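Local coordinates for protein D-aminoacyl-tRNA deacylase (Archaeoglobus fulgidus, PDB 1YQE) that probably hydrolyses D-aminoacyl-tRNAs to free tRNA and D-amino acids, recycling mischarged tRNA with the help of zinc, at residues Lys118-Val121 against Leu122-Glu126; Asp166-Ala169 against Ala170-Ala174. One frame throughout, in Å; residues are numbered along the deposited sequence.

Contact 1: Lys118-Val121 against Leu122-Glu126; sequences KNYV and LALRE
Tyr120 and Leu124, one helical turn apart, lie side by side and point the same way, and they form a tightly packed part of this contact. The four-residue spacing puts both on one face of the helix, and the matching first torsions (168° and 178°) turn them the same way; Leu124 CD2 then meets Tyr120 CE2 at 4.1 Å, coming obliquely to the ring. The ring also meets Tyr155 edge-to-face, while Leu124 and Val121 reach Phe136. In the backbone that carries the pair, Leu124 N donates to Tyr120 O at 2.9 Å. Val121 O is gripped twice, firmly by Arg125 N at 2.8 Å and weakly by Leu124 N at 3.2 Å.

A second well-held patch pairs Lys118 with Leu122, again i to i+4. Lys118 bends at chi2 and crosses Leu122, its CE 4.0 Å from Leu122 CD1, while Leu122 CG rests 3.5 Å from Lys118 O. The buried ammonium group bonds to the carbonyls of Met207, Thr210 and Phe212, and Lys118 makes a cation-pi contact with Trp188. The solvent side is looser: Leu122 CD2 lies over one guanidinium face of exposed Arg125 (i to i+3), toward its rim, and NH1 bonds to Leu208 O. The arrangement is that of an alpha-helix packed on two faces, one against strands 88-92 and 135-138 and helix 167-182, the other against Trp188, Leu281 and the 207-212 region.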
loop_
_atom_site.group_PDB
_atom_site.type_symbol
_atom_site.label_atom_id
_atom_site.label_comp_id
_atom_site.label_asym_id
_atom_site.label_seq_id
_atom_site.Cartn_x
_atom_site.Cartn_y
_atom_site.Cartn_z
ATOM N N LYS A 118 6.791 1.861 -3.937
ATOM C CA LYS A 118 8.103 2.493 -3.800
ATOM C C LYS A 118 8.222 3.759 -4.640
ATOM O O LYS A 118 8.658 4.797 -4.153
ATOM C CB LYS A 118 9.215 1.516 -4.204
ATOM C CG LYS A 118 10.641 2.079 -4.092
ATOM C CD LYS A 118 11.055 2.340 -2.632
ATOM C CE LYS A 118 12.544 2.680 -2.521
ATOM N NZ LYS A 118 13.002 2.800 -1.100
ATOM N N ASN A 119 7.850 3.666 -5.911
ATOM C CA ASN A 119 7.935 4.818 -6.798
ATOM C C ASN A 119 7.037 5.948 -6.313
ATOM O O ASN A 119 7.367 7.128 -6.454
ATOM C CB ASN A 119 7.596 4.391 -8.231
ATOM C CG ASN A 119 8.666 3.490 -8.818
ATOM O OD1 ASN A 119 9.853 3.715 -8.599
ATOM N ND2 ASN A 119 8.258 2.470 -9.564
ATOM N N TYR A 120 5.904 5.581 -5.723
ATOM C CA TYR A 120 4.989 6.568 -5.183
ATOM C C TYR A 120 5.654 7.297 -4.012
ATOM O O TYR A 120 5.642 8.522 -3.942
ATOM C CB TYR A 120 3.710 5.902 -4.678
ATOM C CG TYR A 120 2.842 6.834 -3.857
ATOM C CD1 TYR A 120 1.985 7.741 -4.471
ATOM C CD2 TYR A 120 2.897 6.820 -2.458
ATOM C CE1 TYR A 120 1.194 8.612 -3.720
ATOM C CE2 TYR A 120 2.110 7.690 -1.696
ATOM C CZ TYR A 120 1.262 8.582 -2.336
ATOM O OH TYR A 120 0.473 9.444 -1.605
ATOM N N VAL A 121 6.230 6.536 -3.091
ATOM C CA VAL A 121 6.871 7.129 -1.926
ATOM C C VAL A 121 8.024 8.065 -2.286
ATOM O O VAL A 121 8.164 9.139 -1.693
ATOM C CB VAL A 121 7.362 6.035 -0.960
ATOM C CG1 VAL A 121 8.222 6.645 0.152
ATOM C CG2 VAL A 121 6.160 5.325 -0.361
ATOM N N LEU A 122 8.846 7.680 -3.256
ATOM C CA LEU A 122 9.957 8.539 -3.643
ATOM C C LEU A 122 9.463 9.807 -4.342
ATOM O O LEU A 122 10.074 10.872 -4.209
ATOM C CB LEU A 122 10.936 7.777 -4.541
ATOM C CG LEU A 122 11.657 6.601 -3.874
ATOM C CD1 LEU A 122 12.605 5.959 -4.877
ATOM C CD2 LEU A 122 12.425 7.074 -2.639
ATOM N N ALA A 123 8.356 9.692 -5.076
ATOM C CA ALA A 123 7.776 10.838 -5.776
ATOM C C ALA A 123 7.120 11.767 -4.758
ATOM O O ALA A 123 7.040 12.977 -4.966
ATOM C CB ALA A 123 6.746 10.374 -6.799
ATOM N N LEU A 124 6.642 11.189 -3.659
ATOM C CA LEU A 124 6.018 11.969 -2.597
ATOM C C LEU A 124 7.110 12.702 -1.822
ATOM O O LEU A 124 7.003 13.897 -1.554
ATOM C CB LEU A 124 5.237 11.049 -1.642
ATOM C CG LEU A 124 4.556 11.714 -0.436
ATOM C CD1 LEU A 124 3.464 12.657 -0.911
ATOM C CD2 LEU A 124 3.969 10.642 0.480
ATOM N N ARG A 125 8.165 11.973 -1.471
ATOM C CA ARG A 125 9.282 12.537 -0.727
ATOM C C ARG A 125 9.770 13.816 -1.412
ATOM O O ARG A 125 10.073 14.809 -0.758
ATOM C CB ARG A 125 10.427 11.530 -0.659
ATOM C CG ARG A 125 11.540 11.904 0.317
ATOM C CD ARG A 125 12.768 11.022 0.113
ATOM N NE ARG A 125 13.469 11.365 -1.121
ATOM C CZ ARG A 125 14.534 10.720 -1.593
ATOM N NH1 ARG A 125 15.036 9.681 -0.939
ATOM N NH2 ARG A 125 15.102 11.123 -2.722
ATOM N N GLU A 126 9.829 13.773 -2.737
ATOM C CA GLU A 126 10.282 14.904 -3.533
ATOM C C GLU A 126 9.397 16.146 -3.374
ATOM O O GLU A 126 9.850 17.270 -3.598
ATOM C CB GLU A 126 10.333 14.487 -5.006
ATOM C CG GLU A 126 11.048 15.455 -5.922
ATOM C CD GLU A 126 11.100 14.959 -7.356
ATOM O OE1 GLU A 126 11.750 15.620 -8.194
ATOM O OE2 GLU A 126 10.489 13.907 -7.646
#

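Contact 2: Asp166-Ala169 against Ala170-Ala174; sequences DREA and AEVVA
An N-cap begins helix 167-182: Asp166 binds the first turn with both side chain and backbone. Its O accepts from Ala170 N at 3.2 Å, and its OD1 takes Ala169 N at 2.9 Å in a fairly straight bond (158°) that arrives from above the carboxylate plane. The cap thereby satisfies an amide of the first turn that has no earlier helical carbonyl to use, and OD2 is held by a salt bridge to Lys131.

Further along, branched side chains sit against the carbonyls of the preceding turn. CG2 of Val172, beside its own backbone N, lies 3.3 Å from Glu168 O, the same oxygen that receives Val172 N at 2.9 Å. Val173 repeats this with CG2 3.4 Å from Ala169 O. On the polar side, the carboxylates of Glu168 and Glu171 keep 5.6 Å between OE2 and OE1, respectively; Arg130 bridges both, which probably offsets their mutual repulsion.

Ala169, Ala170 and Val173 turn to Ile157 of strand 152-159, Ala170 also touches Asn19 of helix 15-24, and Val172 and Val173 meet helix 114-125.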
loop_
_atom_site.group_PDB
_atom_site.type_symbol
_atom_site.label_atom_id
_atom_site.label_comp_id
_atom_site.label_asym_id
_atom_site.label_seq_id
_atom_site.Cartn_x
_atom_site.Cartn_y
_atom_site.Cartn_z
ATOM N N ASP A 166 -8.457 18.594 2.834
ATOM C CA ASP A 166 -7.309 19.379 2.393
ATOM C C ASP A 166 -7.103 19.207 0.890
ATOM O O ASP A 166 -6.649 18.157 0.432
ATOM C CB ASP A 166 -6.055 18.935 3.152
ATOM C CG ASP A 166 -4.904 19.916 3.013
ATOM O OD1 ASP A 166 -4.649 20.380 1.886
ATOM O OD2 ASP A 166 -4.244 20.215 4.031
ATOM N N ARG A 167 -7.434 20.246 0.129
ATOM C CA ARG A 167 -7.305 20.220 -1.326
ATOM C C ARG A 167 -5.877 20.007 -1.816
ATOM O O ARG A 167 -5.638 19.194 -2.707
ATOM C CB ARG A 167 -7.841 21.522 -1.925
ATOM C CG ARG A 167 -9.067 21.359 -2.813
ATOM C CD ARG A 167 -10.275 20.876 -2.024
ATOM N NE ARG A 167 -11.508 20.996 -2.800
ATOM C CZ ARG A 167 -12.706 20.620 -2.366
ATOM N NH1 ARG A 167 -12.844 20.091 -1.156
ATOM N NH2 ARG A 167 -13.772 20.777 -3.140
ATOM N N GLU A 168 -4.930 20.744 -1.247
ATOM C CA GLU A 168 -3.544 20.616 -1.669
ATOM C C GLU A 168 -2.920 19.283 -1.288
ATOM O O GLU A 168 -2.082 18.759 -2.021
ATOM C CB GLU A 168 -2.699 21.755 -1.106
ATOM C CG GLU A 168 -1.237 21.625 -1.471
ATOM C CD GLU A 168 -0.472 22.908 -1.279
ATOM O OE1 GLU A 168 -0.773 23.650 -0.318
ATOM O OE2 GLU A 168 0.441 23.167 -2.085
ATOM N N ALA A 169 -3.312 18.739 -0.140
ATOM C CA ALA A 169 -2.781 17.451 0.284
ATOM C C ALA A 169 -3.171 16.415 -0.771
ATOM O O ALA A 169 -2.357 15.578 -1.164
ATOM C CB ALA A 169 -3.353 17.055 1.654
ATOM N N ALA A 170 -4.415 16.493 -1.237
ATOM C CA ALA A 170 -4.916 15.562 -2.247
ATOM C C ALA A 170 -4.211 15.771 -3.580
ATOM O O ALA A 170 -4.002 14.824 -4.336
ATOM C CB ALA A 170 -6.418 15.739 -2.424
ATOM N N GLU A 171 -3.848 17.020 -3.857
ATOM C CA GLU A 171 -3.172 17.373 -5.098
ATOM C C GLU A 171 -1.744 16.815 -5.084
ATOM O O GLU A 171 -1.229 16.363 -6.109
ATOM C CB GLU A 171 -3.168 18.901 -5.250
ATOM C CG GLU A 171 -2.863 19.420 -6.647
ATOM C CD GLU A 171 -1.409 19.263 -7.025
ATOM O OE1 GLU A 171 -0.544 19.453 -6.145
ATOM O OE2 GLU A 171 -1.131 18.966 -8.206
ATOM N N VAL A 172 -1.109 16.844 -3.913
ATOM C CA VAL A 172 0.239 16.318 -3.778
ATOM C C VAL A 172 0.211 14.804 -3.963
ATOM O O VAL A 172 1.075 14.239 -4.634
ATOM C CB VAL A 172 0.843 16.675 -2.398
ATOM C CG1 VAL A 172 2.135 15.908 -2.171
ATOM C CG2 VAL A 172 1.122 18.174 -2.334
ATOM N N VAL A 173 -0.790 14.151 -3.382
ATOM C CA VAL A 173 -0.924 12.705 -3.512
ATOM C C VAL A 173 -1.171 12.335 -4.974
ATOM O O VAL A 173 -0.585 11.380 -5.489
ATOM C CB VAL A 173 -2.103 12.164 -2.671
ATOM C CG1 VAL A 173 -2.427 10.718 -3.088
ATOM C CG2 VAL A 173 -1.751 12.215 -1.196
ATOM N N ALA A 174 -2.040 13.096 -5.634
ATOM C CA ALA A 174 -2.362 12.841 -7.034
ATOM C C ALA A 174 -1.117 12.937 -7.906
ATOM O O ALA A 174 -0.912 12.109 -8.792
ATOM C CB ALA A 174 -3.423 13.819 -7.523
#

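Overall arrangement
Contact 1 comes first along the chain, and contact 2 follows some forty residues later; they lie about 14 Å apart, centre to centre. Each is a short length of one helix, 114-125 for the first and 167-182 for the second, and the two helices touch directly: Tyr120 OH comes within 3.5 Å of Val173 CG1, and Leu124 CD1 within 3.7 Å of Val172 CG1. Both pack on the eight-stranded mixed sheet and touch strand 152-159, through Tyr155 and Ile157; contact 1 also covers strands 88-92 and 135-138. Neither belongs to the pyrophosphate pocket, from which the side chains of Tyr120 and Val173 are each about 14 Å away; together they build a helical layer over the sheet that carries part of that pocket.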